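PDB 2NVA: arginine decarboxylase, A207R protein from Paramecium bursaria Chlorella virus 1, which probably catalyses the pyridoxal phosphate-dependent decarboxylation of arginine to agmatine, as a TIM-barrel member of the ornithine decarboxylase-like family. Local coordinates for residues 271-282 and 338-346. Sequence-based numbering, arbitrary orientation.
Sequences KRVRDGLYEYFF and ELHIGDWVY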
# COMPACT_ATOMS: atom_id res chain seq x y z
N LYS A 271 5.78 -11.82 20.54
CA LYS A 271 6.75 -12.90 20.37
C LYS A 271 6.04 -14.24 20.54
O LYS A 271 5.13 -14.36 21.35
CB LYS A 271 7.87 -12.76 21.41
CG LYS A 271 9.01 -13.78 21.31
CD LYS A 271 10.07 -13.52 22.41
CE LYS A 271 11.14 -14.63 22.39
NZ LYS A 271 12.23 -14.37 23.40
N ARG A 272 6.48 -15.24 19.79
CA ARG A 272 5.91 -16.58 19.91
C ARG A 272 7.05 -17.53 19.55
O ARG A 272 7.67 -17.35 18.50
CB ARG A 272 4.73 -16.70 18.92
CG ARG A 272 3.81 -17.88 19.09
CD ARG A 272 2.55 -17.70 18.25
NE ARG A 272 2.89 -17.44 16.86
CZ ARG A 272 2.22 -16.63 16.03
NH1 ARG A 272 1.12 -15.97 16.42
NH2 ARG A 272 2.65 -16.48 14.80
N VAL A 273 7.35 -18.50 20.41
CA VAL A 273 8.39 -19.48 20.12
C VAL A 273 7.75 -20.86 20.01
O VAL A 273 7.14 -21.35 20.97
CB VAL A 273 9.48 -19.50 21.21
CG1 VAL A 273 10.61 -20.48 20.84
CG2 VAL A 273 10.03 -18.08 21.41
N ARG A 274 7.88 -21.47 18.84
CA ARG A 274 7.25 -22.77 18.59
C ARG A 274 8.23 -23.71 17.93
O ARG A 274 8.72 -23.42 16.84
CB ARG A 274 5.99 -22.62 17.71
CG ARG A 274 4.95 -21.69 18.33
CD ARG A 274 3.57 -21.76 17.66
NE ARG A 274 3.49 -21.01 16.42
CZ ARG A 274 2.34 -20.65 15.85
NH1 ARG A 274 1.18 -20.94 16.44
NH2 ARG A 274 2.36 -19.97 14.72
N ASP A 275 8.50 -24.83 18.60
CA ASP A 275 9.37 -25.87 18.06
C ASP A 275 10.66 -25.29 17.47
O ASP A 275 11.03 -25.59 16.33
CB ASP A 275 8.63 -26.72 17.02
CG ASP A 275 7.43 -27.47 17.62
OD1 ASP A 275 7.55 -27.98 18.76
OD2 ASP A 275 6.39 -27.56 16.92
N GLY A 276 11.31 -24.41 18.23
CA GLY A 276 12.62 -23.88 17.87
C GLY A 276 12.61 -22.73 16.88
O GLY A 276 13.67 -22.22 16.51
N LEU A 277 11.41 -22.31 16.46
CA LEU A 277 11.27 -21.17 15.55
C LEU A 277 10.82 -19.95 16.35
O LEU A 277 9.84 -20.02 17.09
CB LEU A 277 10.27 -21.48 14.43
CG LEU A 277 10.20 -20.47 13.27
CD1 LEU A 277 11.52 -20.40 12.49
CD2 LEU A 277 9.03 -20.78 12.34
N TYR A 278 11.52 -18.84 16.17
CA TYR A 278 11.28 -17.62 16.95
C TYR A 278 10.55 -16.59 16.11
O TYR A 278 11.13 -16.01 15.20
CB TYR A 278 12.59 -17.05 17.47
CG TYR A 278 13.25 -17.97 18.49
CD1 TYR A 278 13.31 -17.61 19.84
CD2 TYR A 278 13.80 -19.20 18.11
CE1 TYR A 278 13.89 -18.45 20.78
CE2 TYR A 278 14.39 -20.05 19.04
CZ TYR A 278 14.43 -19.68 20.37
OH TYR A 278 15.03 -20.51 21.31
N GLU A 279 9.28 -16.37 16.45
CA GLU A 279 8.43 -15.47 15.68
C GLU A 279 8.24 -14.15 16.42
O GLU A 279 7.88 -14.15 17.59
CB GLU A 279 7.08 -16.14 15.40
CG GLU A 279 7.19 -17.48 14.65
CD GLU A 279 5.91 -18.31 14.69
OE1 GLU A 279 5.14 -18.21 15.67
OE2 GLU A 279 5.70 -19.11 13.75
N TYR A 280 8.49 -13.04 15.73
CA TYR A 280 8.40 -11.72 16.34
C TYR A 280 7.46 -10.83 15.58
O TYR A 280 7.38 -10.91 14.35
CB TYR A 280 9.77 -11.05 16.38
CG TYR A 280 10.82 -11.89 17.06
CD1 TYR A 280 10.85 -12.02 18.45
CD2 TYR A 280 11.79 -12.55 16.31
CE1 TYR A 280 11.83 -12.80 19.08
CE2 TYR A 280 12.77 -13.34 16.92
CZ TYR A 280 12.78 -13.45 18.31
OH TYR A 280 13.76 -14.22 18.91
N PHE A 281 6.75 -9.97 16.31
CA PHE A 281 5.88 -8.99 15.70
C PHE A 281 6.40 -7.61 16.05
O PHE A 281 6.76 -7.36 17.20
CB PHE A 281 4.45 -9.16 16.21
CG PHE A 281 3.78 -10.37 15.66
CD1 PHE A 281 2.81 -10.25 14.67
CD2 PHE A 281 4.16 -11.64 16.08
CE1 PHE A 281 2.19 -11.41 14.14
CE2 PHE A 281 3.56 -12.79 15.55
CZ PHE A 281 2.59 -12.67 14.58
N PHE A 282 6.48 -6.75 15.04
CA PHE A 282 7.04 -5.39 15.17
C PHE A 282 5.98 -4.32 15.06
O PHE A 282 4.92 -4.57 14.50
CB PHE A 282 8.10 -5.17 14.09
CG PHE A 282 9.33 -6.02 14.29
CD1 PHE A 282 10.44 -5.52 14.99
CD2 PHE A 282 9.36 -7.34 13.82
CE1 PHE A 282 11.57 -6.31 15.19
CE2 PHE A 282 10.47 -8.15 14.03
CZ PHE A 282 11.59 -7.63 14.71
N GLU A 338 18.53 -14.19 19.86
CA GLU A 338 17.18 -14.16 20.41
C GLU A 338 16.77 -12.73 20.78
O GLU A 338 17.54 -11.99 21.40
CB GLU A 338 17.04 -15.08 21.63
CG GLU A 338 15.59 -15.17 22.10
CD GLU A 338 15.38 -16.18 23.21
OE1 GLU A 338 16.34 -16.89 23.60
OE2 GLU A 338 14.23 -16.26 23.69
N LEU A 339 15.55 -12.34 20.40
CA LEU A 339 15.04 -11.01 20.73
C LEU A 339 13.96 -11.13 21.82
O LEU A 339 13.43 -12.22 22.04
CB LEU A 339 14.44 -10.35 19.49
CG LEU A 339 15.31 -10.24 18.23
CD1 LEU A 339 14.48 -9.74 17.05
CD2 LEU A 339 16.48 -9.32 18.48
N HIS A 340 13.65 -10.01 22.47
CA HIS A 340 12.66 -9.97 23.53
C HIS A 340 11.70 -8.82 23.32
O HIS A 340 12.08 -7.80 22.73
CB HIS A 340 13.35 -9.86 24.88
CG HIS A 340 14.25 -11.02 25.16
ND1 HIS A 340 15.61 -10.96 24.98
CD2 HIS A 340 13.97 -12.29 25.50
CE1 HIS A 340 16.14 -12.14 25.25
NE2 HIS A 340 15.17 -12.96 25.58
N ILE A 341 10.46 -8.97 23.78
CA ILE A 341 9.50 -7.88 23.69
C ILE A 341 10.12 -6.63 24.33
O ILE A 341 10.61 -6.69 25.45
CB ILE A 341 8.13 -8.24 24.32
CG1 ILE A 341 7.47 -9.35 23.48
CG2 ILE A 341 7.24 -7.02 24.42
CD1 ILE A 341 6.19 -9.95 24.10
N GLY A 342 10.12 -5.52 23.59
CA GLY A 342 10.78 -4.28 24.05
C GLY A 342 12.12 -3.97 23.40
O GLY A 342 12.56 -2.82 23.42
N ASP A 343 12.77 -4.98 22.81
CA ASP A 343 14.01 -4.77 22.03
C ASP A 343 13.74 -3.86 20.84
O ASP A 343 12.70 -4.00 20.18
CB ASP A 343 14.56 -6.09 21.47
CG ASP A 343 15.52 -6.80 22.42
OD1 ASP A 343 16.31 -6.10 23.09
OD2 ASP A 343 15.51 -8.04 22.46
N TRP A 344 14.67 -2.96 20.56
CA TRP A 344 14.59 -2.17 19.34
C TRP A 344 15.60 -2.70 18.35
O TRP A 344 16.70 -3.16 18.73
CB TRP A 344 14.88 -0.70 19.64
CG TRP A 344 13.77 0.03 20.34
CD1 TRP A 344 13.56 0.13 21.70
CD2 TRP A 344 12.73 0.79 19.72
NE1 TRP A 344 12.44 0.90 21.96
CE2 TRP A 344 11.91 1.31 20.76
CE3 TRP A 344 12.40 1.08 18.39
CZ2 TRP A 344 10.78 2.11 20.49
CZ3 TRP A 344 11.29 1.87 18.13
CH2 TRP A 344 10.49 2.37 19.17
N VAL A 345 15.24 -2.63 17.08
CA VAL A 345 16.18 -2.91 16.00
C VAL A 345 16.10 -1.76 15.01
O VAL A 345 15.15 -0.98 15.06
CB VAL A 345 15.87 -4.26 15.28
CG1 VAL A 345 15.83 -5.42 16.29
CG2 VAL A 345 14.54 -4.20 14.52
N TYR A 346 17.07 -1.66 14.11
CA TYR A 346 16.88 -0.78 12.97
C TYR A 346 17.26 -1.44 11.66
O TYR A 346 18.10 -2.33 11.62
CB TYR A 346 17.59 0.57 13.17
CG TYR A 346 19.09 0.52 13.02
CD1 TYR A 346 19.70 0.70 11.77
CD2 TYR A 346 19.91 0.33 14.13
CE1 TYR A 346 21.07 0.66 11.62
CE2 TYR A 346 21.30 0.30 13.99
CZ TYR A 346 21.86 0.45 12.73
OH TYR A 346 23.23 0.41 12.60
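K271, Y278, Y280 and F282 of a beta hairpin meet the loop that leads from E338 into strand 344-347. The hairpin pairs strands 271-274 and 277-282 in antiparallel fashion through a type I' turn from R274 to L277. The loop turns at a type II turn from H340 to D343, with G342 at positive phi. No backbone-to-backbone hydrogen bond links the two segments; K271 and I341 come closest, at 6.6 Å between CA atoms.

K271 is extended throughout, with CG trans to the backbone N, and this carries NZ to the loop. NZ forms a salt bridge with E338, 2.8 Å from OE2, on the anti lone pair of that oxygen. It also donates to the carbonyl O of L339, again at 2.8 Å, with a C=O...NZ angle of 161°. At its base, CB of K271 packs on CG1 of I341. The carboxylate of E338 also lies against the Y278 ring, CD 3.6 Å from CE1, with the two planes 66° apart.

The Y280 hydroxyl accepts a nearly straight hydrogen bond from the backbone N of L339 (N to OH 3.0 Å, 176°). CB of L339 sits over one face of the same ring in a CH-pi contact, 4.0 Å from its centroid. This tyrosine and K271 thus grip both backbone polar groups of L339. Further along, CE1 of F282 touches CG2 of V345 at 3.7 Å.

The contact is structural packing in the beta domain, away from the pyridoxal phosphate site. E279 binds R272 firmly and R274 weakly, and both arginines also form salt bridges with D113 and E155 of the second subunit, respectively. Strand 277-282 runs parallel to strand 314-320, while strand 344-347 pairs antiparallel with strands 262-274 and 303-304.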